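Local coordinates for protein aromatic-amino-acid:2-oxoglutarate transaminase (Candida albicans, PDB 6HND) that probably catalyses pyridoxal-phosphate-dependent transamination of aromatic amino acids, with 2-oxoglutarate as amino-group acceptor, at residues 420-423 / 427-430; 463-468 / 513-518; 289-294 / 416-421; 456-461 / 487-492. All blocks are in the same frame, centred on the assembly; numbering follows the deposited sequence.

Contact 1: residues 420-423 / 427-430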
loop_
_atom_site.group_PDB
_atom_site.type_symbol
_atom_site.label_atom_id
_atom_site.label_comp_id
_atom_site.label_asym_id
_atom_site.label_seq_id
_atom_site.Cartn_x
_atom_site.Cartn_y
_atom_site.Cartn_z
ATOM N N SER B 420 -0.722 -40.938 -18.556
ATOM C CA SER B 420 -0.634 -40.438 -19.955
ATOM C C SER B 420 0.388 -41.237 -20.775
ATOM O O SER B 420 1.400 -41.707 -20.210
ATOM C CB SER B 420 -0.293 -38.961 -19.991
ATOM O OG SER B 420 1.123 -38.746 -19.878
ATOM N N GLN B 421 0.149 -41.307 -22.084
ATOM C CA GLN B 421 1.048 -41.876 -23.126
ATOM C C GLN B 421 2.330 -41.016 -23.161
ATOM O O GLN B 421 3.423 -41.594 -23.179
ATOM C CB GLN B 421 0.270 -41.940 -24.452
ATOM C CG GLN B 421 0.572 -43.168 -25.301
ATOM C CD GLN B 421 0.004 -43.170 -26.709
ATOM O OE1 GLN B 421 0.451 -43.936 -27.576
ATOM N NE2 GLN B 421 -1.007 -42.338 -26.948
ATOM N N ALA B 422 2.219 -39.678 -23.090
ATOM C CA ALA B 422 3.374 -38.733 -23.105
ATOM C C ALA B 422 4.378 -39.073 -21.986
ATOM O O ALA B 422 5.627 -39.035 -22.245
ATOM C CB ALA B 422 2.889 -37.307 -22.989
ATOM N N TYR B 423 3.873 -39.434 -20.803
ATOM C CA TYR B 423 4.721 -39.830 -19.655
ATOM C C TYR B 423 5.337 -41.209 -19.906
ATOM O O TYR B 423 6.565 -41.373 -19.718
ATOM C CB TYR B 423 3.962 -39.819 -18.328
ATOM C CG TYR B 423 4.836 -40.201 -17.161
ATOM C CD1 TYR B 423 5.788 -39.321 -16.671
ATOM C CD2 TYR B 423 4.754 -41.465 -16.591
ATOM C CE1 TYR B 423 6.636 -39.677 -15.631
ATOM C CE2 TYR B 423 5.583 -41.838 -15.544
ATOM C CZ TYR B 423 6.523 -40.937 -15.069
ATOM O OH TYR B 423 7.335 -41.283 -14.041
ATOM N N TYR B 427 8.263 -38.586 -22.964
ATOM C CA TYR B 427 8.258 -37.239 -23.590
ATOM C C TYR B 427 8.205 -36.171 -22.487
ATOM O O TYR B 427 8.713 -35.050 -22.678
ATOM C CB TYR B 427 7.079 -37.048 -24.554
ATOM C CG TYR B 427 6.967 -38.003 -25.719
ATOM C CD1 TYR B 427 8.051 -38.670 -26.256
ATOM C CD2 TYR B 427 5.737 -38.192 -26.323
ATOM C CE1 TYR B 427 7.911 -39.520 -27.344
ATOM C CE2 TYR B 427 5.573 -39.043 -27.399
ATOM C CZ TYR B 427 6.662 -39.707 -27.919
ATOM O OH TYR B 427 6.450 -40.542 -28.977
ATOM N N VAL B 428 7.564 -36.498 -21.371
ATOM C CA VAL B 428 7.373 -35.548 -20.245
ATOM C C VAL B 428 7.771 -36.254 -18.953
ATOM O O VAL B 428 7.739 -37.504 -18.899
ATOM C CB VAL B 428 5.932 -35.009 -20.185
ATOM C CG1 VAL B 428 5.517 -34.322 -21.491
ATOM C CG2 VAL B 428 4.937 -36.094 -19.790
ATOM N N ASP B 429 8.165 -35.466 -17.960
ATOM C CA ASP B 429 8.421 -35.940 -16.578
ATOM C C ASP B 429 7.920 -34.837 -15.666
ATOM O O ASP B 429 7.599 -33.748 -16.193
ATOM C CB ASP B 429 9.901 -36.249 -16.335
ATOM C CG ASP B 429 10.144 -37.246 -15.211
ATOM O OD1 ASP B 429 9.207 -37.525 -14.456
ATOM O OD2 ASP B 429 11.268 -37.733 -15.108
ATOM N N VAL B 430 7.854 -35.132 -14.373
ATOM C CA VAL B 430 7.361 -34.212 -13.323
ATOM C C VAL B 430 8.317 -34.313 -12.146
ATOM O O VAL B 430 8.690 -35.448 -11.800
ATOM C CB VAL B 430 5.941 -34.580 -12.886
ATOM C CG1 VAL B 430 5.072 -33.350 -12.835
ATOM C CG2 VAL B 430 5.314 -35.610 -13.807
HETATM O O HOH W 1 8.809 -39.879 -18.399
HETATM O O HOH W 2 8.728 -39.432 -12.557
#

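Contact 2: residues 463-468 / 513-518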
loop_
_atom_site.group_PDB
_atom_site.type_symbol
_atom_site.label_atom_id
_atom_site.label_comp_id
_atom_site.label_asym_id
_atom_site.label_seq_id
_atom_site.Cartn_x
_atom_site.Cartn_y
_atom_site.Cartn_z
ATOM N N ILE B 463 -2.221 -24.207 -25.931
ATOM C CA ILE B 463 -3.310 -23.182 -26.031
ATOM C C ILE B 463 -4.404 -23.734 -26.956
ATOM O O ILE B 463 -5.568 -23.749 -26.519
ATOM C CB ILE B 463 -2.786 -21.811 -26.487
ATOM C CG1 ILE B 463 -1.793 -21.217 -25.479
ATOM C CG2 ILE B 463 -3.948 -20.863 -26.762
ATOM C CD1 ILE B 463 -0.968 -20.076 -26.033
ATOM N N SER B 464 -4.038 -24.278 -28.123
ATOM C CA SER B 464 -4.992 -24.910 -29.083
ATOM C C SER B 464 -5.686 -26.119 -28.444
ATOM O O SER B 464 -6.880 -26.292 -28.722
ATOM C CB SER B 464 -4.370 -25.257 -30.416
ATOM O OG SER B 464 -3.370 -26.232 -30.278
ATOM N N TYR B 465 -5.033 -26.854 -27.539
ATOM C CA TYR B 465 -5.656 -28.002 -26.814
ATOM C C TYR B 465 -6.463 -27.555 -25.573
ATOM O O TYR B 465 -7.101 -28.423 -24.949
ATOM C CB TYR B 465 -4.594 -29.050 -26.471
ATOM C CG TYR B 465 -4.453 -30.149 -27.495
ATOM C CD1 TYR B 465 -3.900 -29.909 -28.749
ATOM C CD2 TYR B 465 -4.862 -31.441 -27.203
ATOM C CE1 TYR B 465 -3.769 -30.925 -29.687
ATOM C CE2 TYR B 465 -4.715 -32.470 -28.117
ATOM C CZ TYR B 465 -4.184 -32.206 -29.364
ATOM O OH TYR B 465 -4.076 -33.232 -30.247
ATOM N N GLY B 466 -6.439 -26.265 -25.217
ATOM C CA GLY B 466 -7.286 -25.679 -24.161
ATOM C C GLY B 466 -6.709 -25.863 -22.766
ATOM O O GLY B 466 -7.472 -26.056 -21.805
ATOM N N ILE B 467 -5.398 -25.783 -22.641
ATOM C CA ILE B 467 -4.704 -25.837 -21.320
ATOM C C ILE B 467 -3.683 -24.689 -21.281
ATOM O O ILE B 467 -2.764 -24.640 -22.155
ATOM C CB ILE B 467 -4.117 -27.250 -21.068
ATOM C CG1 ILE B 467 -3.538 -27.398 -19.661
ATOM C CG2 ILE B 467 -3.100 -27.635 -22.136
ATOM C CD1 ILE B 467 -4.522 -27.124 -18.540
ATOM N N LEU B 468 -3.874 -23.763 -20.340
ATOM C CA LEU B 468 -2.954 -22.618 -20.136
ATOM C C LEU B 468 -1.893 -22.985 -19.084
ATOM O O LEU B 468 -2.262 -23.503 -18.003
ATOM C CB LEU B 468 -3.767 -21.398 -19.707
ATOM C CG LEU B 468 -4.912 -20.969 -20.636
ATOM C CD1 LEU B 468 -5.580 -19.696 -20.099
ATOM C CD2 LEU B 468 -4.435 -20.769 -22.077
ATOM N N VAL B 513 1.180 -32.523 -25.736
ATOM C CA VAL B 513 2.637 -32.840 -25.819
ATOM C C VAL B 513 2.806 -34.073 -26.704
ATOM O O VAL B 513 3.707 -34.059 -27.584
ATOM C CB VAL B 513 3.329 -33.033 -24.455
ATOM C CG1 VAL B 513 4.812 -33.300 -24.665
ATOM C CG2 VAL B 513 3.154 -31.850 -23.507
ATOM N N TYR B 514 1.977 -35.094 -26.478
ATOM C CA TYR B 514 1.944 -36.343 -27.277
ATOM C C TYR B 514 1.825 -36.014 -28.769
ATOM O O TYR B 514 2.656 -36.510 -29.550
ATOM C CB TYR B 514 0.779 -37.257 -26.899
ATOM C CG TYR B 514 0.859 -38.569 -27.641
ATOM C CD1 TYR B 514 1.796 -39.517 -27.269
ATOM C CD2 TYR B 514 0.069 -38.832 -28.754
ATOM C CE1 TYR B 514 1.928 -40.708 -27.960
ATOM C CE2 TYR B 514 0.191 -40.024 -29.459
ATOM C CZ TYR B 514 1.128 -40.968 -29.062
ATOM O OH TYR B 514 1.307 -42.153 -29.717
ATOM N N GLU B 515 0.830 -35.213 -29.157
ATOM C CA GLU B 515 0.629 -34.868 -30.584
ATOM C C GLU B 515 1.876 -34.142 -31.067
ATOM O O GLU B 515 2.342 -34.438 -32.178
ATOM C CB GLU B 515 -0.616 -34.020 -30.827
ATOM C CG GLU B 515 -1.091 -34.057 -32.284
ATOM C CD GLU B 515 -1.828 -32.806 -32.756
ATOM O OE1 GLU B 515 -1.269 -32.063 -33.621
ATOM O OE2 GLU B 515 -2.953 -32.552 -32.251
ATOM N N PHE B 516 2.419 -33.240 -30.260
ATOM C CA PHE B 516 3.539 -32.364 -30.691
ATOM C C PHE B 516 4.743 -33.251 -31.018
ATOM O O PHE B 516 5.366 -33.045 -32.094
ATOM C CB PHE B 516 3.813 -31.288 -29.641
ATOM C CG PHE B 516 5.057 -30.477 -29.876
ATOM C CD1 PHE B 516 5.055 -29.419 -30.764
ATOM C CD2 PHE B 516 6.204 -30.735 -29.161
ATOM C CE1 PHE B 516 6.196 -28.663 -30.971
ATOM C CE2 PHE B 516 7.345 -29.981 -29.362
ATOM C CZ PHE B 516 7.344 -28.950 -30.272
ATOM N N PHE B 517 5.029 -34.231 -30.155
ATOM C CA PHE B 517 6.119 -35.230 -30.334
ATOM C C PHE B 517 5.836 -36.150 -31.540
ATOM O O PHE B 517 6.753 -36.335 -32.382
ATOM C CB PHE B 517 6.362 -35.997 -29.031
ATOM C CG PHE B 517 7.423 -35.377 -28.144
ATOM C CD1 PHE B 517 7.148 -34.238 -27.393
ATOM C CD2 PHE B 517 8.708 -35.904 -28.104
ATOM C CE1 PHE B 517 8.119 -33.671 -26.586
ATOM C CE2 PHE B 517 9.684 -35.330 -27.311
ATOM C CZ PHE B 517 9.383 -34.217 -26.549
ATOM N N SER B 518 4.609 -36.667 -31.663
ATOM C CA SER B 518 4.148 -37.508 -32.805
ATOM C C SER B 518 4.346 -36.747 -34.129
ATOM O O SER B 518 4.737 -37.391 -35.123
ATOM C CB SER B 518 2.713 -37.942 -32.635
ATOM O OG SER B 518 2.508 -38.517 -31.343
#

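Contact 3: residues 289-294 / 416-421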
loop_
_atom_site.group_PDB
_atom_site.type_symbol
_atom_site.label_atom_id
_atom_site.label_comp_id
_atom_site.label_asym_id
_atom_site.label_seq_id
_atom_site.Cartn_x
_atom_site.Cartn_y
_atom_site.Cartn_z
ATOM N N PRO B 289 3.129 -34.554 1.324
ATOM C CA PRO B 289 3.772 -35.865 1.331
ATOM C C PRO B 289 4.079 -36.318 -0.101
ATOM O O PRO B 289 3.384 -35.864 -1.036
ATOM C CB PRO B 289 2.793 -36.841 1.993
ATOM C CG PRO B 289 1.569 -36.027 2.377
ATOM C CD PRO B 289 1.761 -34.615 1.839
ATOM N N LYS B 290 5.113 -37.152 -0.263
ATOM C CA LYS B 290 5.561 -37.602 -1.610
ATOM C C LYS B 290 4.426 -38.391 -2.283
ATOM O O LYS B 290 3.566 -38.979 -1.589
ATOM C CB LYS B 290 6.921 -38.306 -1.552
ATOM C CG LYS B 290 6.968 -39.765 -1.142
ATOM C CD LYS B 290 8.188 -40.473 -1.742
ATOM C CE LYS B 290 8.860 -41.448 -0.795
ATOM N NZ LYS B 290 7.960 -42.560 -0.397
ATOM N N TYR B 291 4.360 -38.315 -3.603
ATOM C CA TYR B 291 3.248 -38.883 -4.397
ATOM C C TYR B 291 2.994 -40.348 -4.017
ATOM O O TYR B 291 3.945 -41.153 -3.948
ATOM C CB TYR B 291 3.539 -38.797 -5.895
ATOM C CG TYR B 291 2.552 -39.548 -6.735
ATOM C CD1 TYR B 291 1.369 -38.948 -7.121
ATOM C CD2 TYR B 291 2.794 -40.854 -7.140
ATOM C CE1 TYR B 291 0.438 -39.628 -7.890
ATOM C CE2 TYR B 291 1.880 -41.539 -7.932
ATOM C CZ TYR B 291 0.688 -40.930 -8.283
ATOM O OH TYR B 291 -0.243 -41.581 -9.030
ATOM N N GLU B 292 1.719 -40.675 -3.813
ATOM C CA GLU B 292 1.208 -42.063 -3.903
ATOM C C GLU B 292 -0.122 -42.047 -4.690
ATOM O O GLU B 292 -0.823 -41.023 -4.638
ATOM C CB GLU B 292 1.208 -42.652 -2.495
ATOM C CG GLU B 292 0.046 -42.241 -1.615
ATOM C CD GLU B 292 0.012 -43.075 -0.338
ATOM O OE1 GLU B 292 1.034 -43.065 0.404
ATOM O OE2 GLU B 292 -0.998 -43.782 -0.112
ATOM N N LYS B 293 -0.423 -43.113 -5.455
ATOM C CA LYS B 293 -1.692 -43.251 -6.231
ATOM C C LYS B 293 -2.854 -42.710 -5.394
ATOM O O LYS B 293 -2.992 -43.099 -4.237
ATOM C CB LYS B 293 -1.964 -44.711 -6.606
ATOM C CG LYS B 293 -3.048 -44.914 -7.665
ATOM C CD LYS B 293 -2.942 -46.218 -8.479
ATOM C CE LYS B 293 -1.582 -46.477 -9.112
ATOM N NZ LYS B 293 -0.977 -45.258 -9.714
ATOM N N PRO B 294 -3.686 -41.772 -5.917
ATOM C CA PRO B 294 -4.967 -41.441 -5.285
ATOM C C PRO B 294 -5.980 -42.610 -5.323
ATOM O O PRO B 294 -5.814 -43.545 -6.126
ATOM C CB PRO B 294 -5.503 -40.228 -6.075
ATOM C CG PRO B 294 -4.360 -39.771 -6.962
ATOM C CD PRO B 294 -3.431 -40.956 -7.112
ATOM N N SER B 416 -2.912 -37.840 -13.220
ATOM C CA SER B 416 -3.406 -37.487 -14.579
ATOM C C SER B 416 -2.243 -37.535 -15.574
ATOM O O SER B 416 -2.497 -37.834 -16.742
ATOM C CB SER B 416 -4.105 -36.154 -14.619
ATOM O OG SER B 416 -3.177 -35.090 -14.496
ATOM N N ILE B 417 -1.010 -37.280 -15.120
ATOM C CA ILE B 417 0.187 -37.173 -16.003
ATOM C C ILE B 417 0.796 -38.572 -16.136
ATOM O O ILE B 417 1.118 -38.970 -17.290
ATOM C CB ILE B 417 1.189 -36.110 -15.488
ATOM C CG1 ILE B 417 0.655 -34.680 -15.661
ATOM C CG2 ILE B 417 2.558 -36.274 -16.149
ATOM C CD1 ILE B 417 1.347 -33.648 -14.792
ATOM N N PHE B 418 0.948 -39.288 -15.017
ATOM C CA PHE B 418 1.613 -40.618 -14.970
ATOM C C PHE B 418 0.851 -41.638 -15.840
ATOM O O PHE B 418 1.506 -42.510 -16.430
ATOM C CB PHE B 418 1.781 -41.093 -13.522
ATOM C CG PHE B 418 2.774 -40.301 -12.707
ATOM C CD1 PHE B 418 3.930 -39.775 -13.286
ATOM C CD2 PHE B 418 2.571 -40.105 -11.349
ATOM C CE1 PHE B 418 4.846 -39.070 -12.523
ATOM C CE2 PHE B 418 3.495 -39.407 -10.582
ATOM C CZ PHE B 418 4.623 -38.876 -11.173
ATOM N N GLU B 419 -0.480 -41.544 -15.874
ATOM C CA GLU B 419 -1.411 -42.393 -16.667
ATOM C C GLU B 419 -1.310 -42.078 -18.168
ATOM O O GLU B 419 -1.835 -42.868 -18.938
ATOM C CB GLU B 419 -2.856 -42.152 -16.211
ATOM C CG GLU B 419 -3.174 -42.773 -14.860
ATOM C CD GLU B 419 -3.224 -44.297 -14.850
ATOM O OE1 GLU B 419 -4.157 -44.875 -15.450
ATOM O OE2 GLU B 419 -2.320 -44.896 -14.276
ATOM N N SER B 420 -0.722 -40.938 -18.556
ATOM C CA SER B 420 -0.634 -40.438 -19.955
ATOM C C SER B 420 0.388 -41.237 -20.775
ATOM O O SER B 420 1.400 -41.707 -20.210
ATOM C CB SER B 420 -0.293 -38.961 -19.991
ATOM O OG SER B 420 1.123 -38.746 -19.878
ATOM N N GLN B 421 0.149 -41.307 -22.084
ATOM C CA GLN B 421 1.048 -41.876 -23.126
ATOM C C GLN B 421 2.330 -41.016 -23.161
ATOM O O GLN B 421 3.423 -41.594 -23.179
ATOM C CB GLN B 421 0.270 -41.940 -24.452
ATOM C CG GLN B 421 0.572 -43.168 -25.301
ATOM C CD GLN B 421 0.004 -43.170 -26.709
ATOM O OE1 GLN B 421 0.451 -43.936 -27.576
ATOM N NE2 GLN B 421 -1.007 -42.338 -26.948
#

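Contact 4: residues 456-461 / 487-492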
loop_
_atom_site.group_PDB
_atom_site.type_symbol
_atom_site.label_atom_id
_atom_site.label_comp_id
_atom_site.label_asym_id
_atom_site.label_seq_id
_atom_site.Cartn_x
_atom_site.Cartn_y
_atom_site.Cartn_z
ATOM N N LYS B 456 8.194 -22.631 -27.450
ATOM C CA LYS B 456 7.180 -21.623 -27.906
ATOM C C LYS B 456 6.160 -22.299 -28.828
ATOM O O LYS B 456 4.968 -22.062 -28.661
ATOM C CB LYS B 456 7.818 -20.422 -28.607
ATOM C CG LYS B 456 8.543 -19.460 -27.688
ATOM C CD LYS B 456 9.548 -18.575 -28.412
ATOM C CE LYS B 456 10.375 -17.734 -27.454
ATOM N NZ LYS B 456 11.478 -17.037 -28.160
ATOM N N LEU B 457 6.629 -23.143 -29.737
ATOM C CA LEU B 457 5.775 -23.895 -30.683
ATOM C C LEU B 457 4.853 -24.820 -29.882
ATOM O O LEU B 457 3.646 -24.837 -30.172
ATOM C CB LEU B 457 6.690 -24.666 -31.641
ATOM C CG LEU B 457 6.093 -24.972 -33.011
ATOM C CD1 LEU B 457 5.608 -23.699 -33.683
ATOM C CD2 LEU B 457 7.095 -25.703 -33.885
ATOM N N LEU B 458 5.395 -25.490 -28.853
ATOM C CA LEU B 458 4.632 -26.408 -27.967
ATOM C C LEU B 458 3.601 -25.601 -27.174
ATOM O O LEU B 458 2.472 -26.107 -26.965
ATOM C CB LEU B 458 5.609 -27.158 -27.056
ATOM C CG LEU B 458 4.993 -28.141 -26.067
ATOM C CD1 LEU B 458 4.000 -29.074 -26.746
ATOM C CD2 LEU B 458 6.083 -28.946 -25.357
ATOM N N LEU B 459 3.945 -24.374 -26.769
ATOM C CA LEU B 459 3.003 -23.521 -26.000
ATOM C C LEU B 459 1.762 -23.254 -26.868
ATOM O O LEU B 459 0.635 -23.478 -26.372
ATOM C CB LEU B 459 3.683 -22.218 -25.573
ATOM C CG LEU B 459 2.859 -21.346 -24.618
ATOM C CD1 LEU B 459 2.564 -22.077 -23.311
ATOM C CD2 LEU B 459 3.554 -20.008 -24.346
ATOM N N TRP B 460 1.947 -22.836 -28.128
ATOM C CA TRP B 460 0.812 -22.638 -29.067
ATOM C C TRP B 460 -0.058 -23.905 -29.095
ATOM O O TRP B 460 -1.282 -23.765 -29.024
ATOM C CB TRP B 460 1.297 -22.272 -30.467
ATOM C CG TRP B 460 1.833 -20.887 -30.576
ATOM C CD1 TRP B 460 3.118 -20.514 -30.855
ATOM C CD2 TRP B 460 1.079 -19.677 -30.409
ATOM N NE1 TRP B 460 3.206 -19.150 -30.886
ATOM C CE2 TRP B 460 1.978 -18.611 -30.606
ATOM C CE3 TRP B 460 -0.257 -19.395 -30.111
ATOM C CZ2 TRP B 460 1.573 -17.281 -30.507
ATOM C CZ3 TRP B 460 -0.652 -18.083 -30.002
ATOM C CH2 TRP B 460 0.252 -17.041 -30.197
ATOM N N LYS B 461 0.552 -25.096 -29.152
ATOM C CA LYS B 461 -0.169 -26.400 -29.173
ATOM C C LYS B 461 -1.041 -26.593 -27.915
ATOM O O LYS B 461 -2.202 -27.044 -28.044
ATOM C CB LYS B 461 0.831 -27.553 -29.287
ATOM C CG LYS B 461 0.221 -28.851 -29.778
ATOM C CD LYS B 461 -0.583 -28.655 -31.054
ATOM C CE LYS B 461 -0.689 -29.899 -31.888
ATOM N NZ LYS B 461 -1.626 -29.680 -33.006
ATOM N N ASN B 487 13.397 -25.959 -20.635
ATOM C CA ASN B 487 12.519 -27.001 -21.246
ATOM C C ASN B 487 11.470 -27.480 -20.232
ATOM O O ASN B 487 11.371 -28.687 -19.980
ATOM C CB ASN B 487 13.339 -28.165 -21.816
ATOM C CG ASN B 487 14.216 -28.840 -20.777
ATOM O OD1 ASN B 487 14.800 -28.170 -19.912
ATOM N ND2 ASN B 487 14.266 -30.165 -20.841
ATOM N N PHE B 488 10.668 -26.580 -19.675
ATOM C CA PHE B 488 9.611 -27.000 -18.724
ATOM C C PHE B 488 8.481 -25.986 -18.729
ATOM O O PHE B 488 8.726 -24.827 -19.040
ATOM C CB PHE B 488 10.147 -27.219 -17.305
ATOM C CG PHE B 488 10.610 -25.992 -16.565
ATOM C CD1 PHE B 488 11.922 -25.554 -16.667
ATOM C CD2 PHE B 488 9.759 -25.315 -15.711
ATOM C CE1 PHE B 488 12.363 -24.461 -15.928
ATOM C CE2 PHE B 488 10.184 -24.196 -15.010
ATOM C CZ PHE B 488 11.481 -23.764 -15.127
ATOM N N PHE B 489 7.302 -26.443 -18.340
ATOM C CA PHE B 489 6.159 -25.582 -17.972
ATOM C C PHE B 489 5.940 -25.687 -16.466
ATOM O O PHE B 489 6.115 -26.773 -15.909
ATOM C CB PHE B 489 4.909 -26.000 -18.735
ATOM C CG PHE B 489 5.048 -25.920 -20.225
ATOM C CD1 PHE B 489 5.063 -24.688 -20.867
ATOM C CD2 PHE B 489 5.115 -27.077 -20.989
ATOM C CE1 PHE B 489 5.194 -24.614 -22.246
ATOM C CE2 PHE B 489 5.277 -27.000 -22.370
ATOM C CZ PHE B 489 5.312 -25.771 -22.992
ATOM N N ARG B 490 5.597 -24.561 -15.835
ATOM C CA ARG B 490 5.135 -24.533 -14.431
ATOM C C ARG B 490 3.639 -24.778 -14.468
ATOM O O ARG B 490 2.943 -24.060 -15.229
ATOM C CB ARG B 490 5.406 -23.188 -13.747
ATOM C CG ARG B 490 5.059 -23.178 -12.260
ATOM C CD ARG B 490 5.054 -21.773 -11.692
ATOM N NE ARG B 490 3.856 -21.070 -12.097
ATOM C CZ ARG B 490 3.560 -19.829 -11.781
ATOM N NH1 ARG B 490 4.384 -19.122 -11.030
ATOM N NH2 ARG B 490 2.442 -19.287 -12.223
ATOM N N LEU B 491 3.176 -25.683 -13.616
ATOM C CA LEU B 491 1.738 -26.024 -13.479
ATOM C C LEU B 491 1.291 -25.591 -12.099
ATOM O O LEU B 491 2.073 -25.804 -11.161
ATOM C CB LEU B 491 1.551 -27.532 -13.646
ATOM C CG LEU B 491 2.265 -28.157 -14.846
ATOM C CD1 LEU B 491 2.074 -29.661 -14.817
ATOM C CD2 LEU B 491 1.742 -27.573 -16.145
ATOM N N CYS B 492 0.114 -24.974 -12.008
ATOM C CA CYS B 492 -0.523 -24.614 -10.730
ATOM C C CYS B 492 -1.906 -25.268 -10.616
ATOM O O CYS B 492 -2.746 -25.019 -11.503
ATOM C CB CYS B 492 -0.626 -23.105 -10.571
ATOM S SG CYS B 492 -1.425 -22.668 -9.008
#

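Contact 1: residues 420-423 / 427-430
The carbonyl oxygen A422 O is gripped by two successive backbone amides. Y427 N donates to A422 O at 2.8 Å with its nitrogen almost in line with the C=O bond (172°), and V428 N adds a weak bond to the same oxygen at 3.3 Å. The two bonds close the tight connection between the short helix 421-424 and strand 428-430. S420 starts that helix as its N-cap, a place suited to serine because its short hydroxyl can reach forward to an amide of the first turn: S420 OG accepts from Y423 N at 3.0 Å. Alanine is small enough at 422 to let V428 close in, and V428 CG2 reaches A422 CB at 4.0 Å while also lying against the CB of Y423. The Y423 side chain swings away from its own amide (chi1 -179°), which carries the ring out along the strand. D429 OD1 then lies in the plane of that ring, at its edge, 3.6 Å from Y423 CE1. This oxygen accepts from V430 N at 2.8 Å on its anti side, tilted well out of the carboxylate plane, and also from a water that bonds Y423 OH. A second water donates to both Y423 O and V428 O, stitching the two backbones further. The strand 428-430 is an outermost member of a four-stranded antiparallel sheet, beside 438-443; V428 also packs on V513 of helix 499-518, while V430 meets I417 of helix 392-418.

Contact 2: residues 463-468 / 513-518
Y465 and E515 meet through one polar interaction, a hydrogen bond from Y465 OH to E515 OE2. The modelled separation of Y465 OH and E515 OE2, 2.4 Å, is very short, so its exact length is doubtful. The carboxylate oxygen lies in the plane of the phenol, at the ring edge, and the ring and carboxylate planes are turned 56° apart. Both side chains suit a bridge between backbones that come no nearer than 9.7 Å, between Y465 CA and V513 CA: tyrosine is a rigid arm with a hydroxyl at its end, and E515 extends its chain beyond CG to meet it. Among charged partners, E515 OE1 takes a salt bridge from K461 NZ and a hydrogen bond from N519, so both carboxylate oxygens are held, and the nearby lysine would be expected to favour the ionised acid. Among backbone bonds, G466, with positive phi, forms a Schellman motif in which G466 N bonds I463 O at 3.0 Å, and glycine tolerates this conformation readily. Within helix 499-518 the S518 hydroxyl, OG, donates to Y514 O at 2.7 Å, one turn back. The contact ties the C-terminal end of helix 451-465 to helix 499-518, while the following strand 467-468 pairs in parallel with a strand of the second subunit.

Contact 3: residues 289-294 / 416-421
Y291 turns the face of its ring to the edge of F418, a T-shaped pair with planes 76° apart and ring centroids separated by 4.9 Å. The atom doing most of the touching is F418 CE2, which stands over the centre of the tyrosine ring and is 3.8 Å from both Y291 CD2 and Y291 CE2. Beside it, F418 CD2 comes within 3.7 Å of Y291 CZ. The two side chains thus run past one another in opposite directions. With CG of Y291 turned away from its own amide (chi1 171°), the ring leaves the loop and is laid broadside to the helix, whereas F418 is turned away from its carbonyl carbon (chi1 -69°) and sends its edge outward. Aromatic rings suit both places, since the positive rim of one can rest on the electron-rich face of the other. Y291 OH is buried by this packing and has no polar partner in the model. At the margin, K293 NZ and E419 OE2 carry opposite charges but remain 4.8 Å apart, too far for a salt bridge, so any attraction is probably modest. The segment 416-421 is shaped by S420, whose OG donates to I417 O at 2.6 Å, in the carbonyl plane, while S420 N bonds that same oxygen. F418 also meets Y423 edge-to-face. P289 O bonds K410 NZ of helix 392-418, and Y291 N bonds D432 OD2, just past strand 428-430; the loop is thus held to both, with the Y291 side chain also touching L414 and Y415 of the helix.

Contact 4: residues 456-461 / 487-492
Helix 451-465 packs here against strand 488-492, an inner strand of the four-stranded antiparallel sheet in the C-terminal part of this aminotransferase of class I, a two-layer alpha+beta packing of helix on antiparallel sheet. The backbones come nearest at L459 and F489, whose CA atoms are 8.9 Å apart, a spacing that leaves room for a layer of side chains between them. The strand sends F489 toward the helix. F488 faces other aromatic residues, F189 and F212, and R490 bonds N252, a residue of the pyridoxal phosphate site, as well as the backbone of S42 of the second subunit. F489 itself points to the helix instead, its side chain about 12 Å from that of N252. A large flat ring fits this gap, and two adjacent leucines, with their branched ends, receive it. L458 comes in at the ring edge: L458 CG lies in the plane of the F489 ring, and L458 CD2 is 3.7 Å from F489 CE2. Both leucines have CG turned away from the backbone N (chi1 180° for L458), which directs their methyl groups off the helix. L458 also packs on I443 and F516, and L459 on P471, so the ring is fitted into a larger apolar layer. From the other flank of the phenyl, at an oblique angle, L459 CD1 comes within 3.8 Å of F489 CE1.

All four contacts lie on the same side of the chain's centre. Along the chain, contact 3 closes on S420 and Q421, where contact 1 begins, as helix 392-418 gives way to helix 421-424; contacts 2 and 4 alternate their segments and both use helix 451-465. Centres of contacts 2 and 4 are 9 Å apart, those of 1 and 3 are 11 Å, and those of 3 and 4 are 20 Å. Strands 428-430 and 488-492 belong to one antiparallel sheet, linking contacts 1 and 4, while helix 499-518 bridges contacts 1 and 2. Contacts 2 and 4 touch the second subunit, so this packed region continues into the dimer interface.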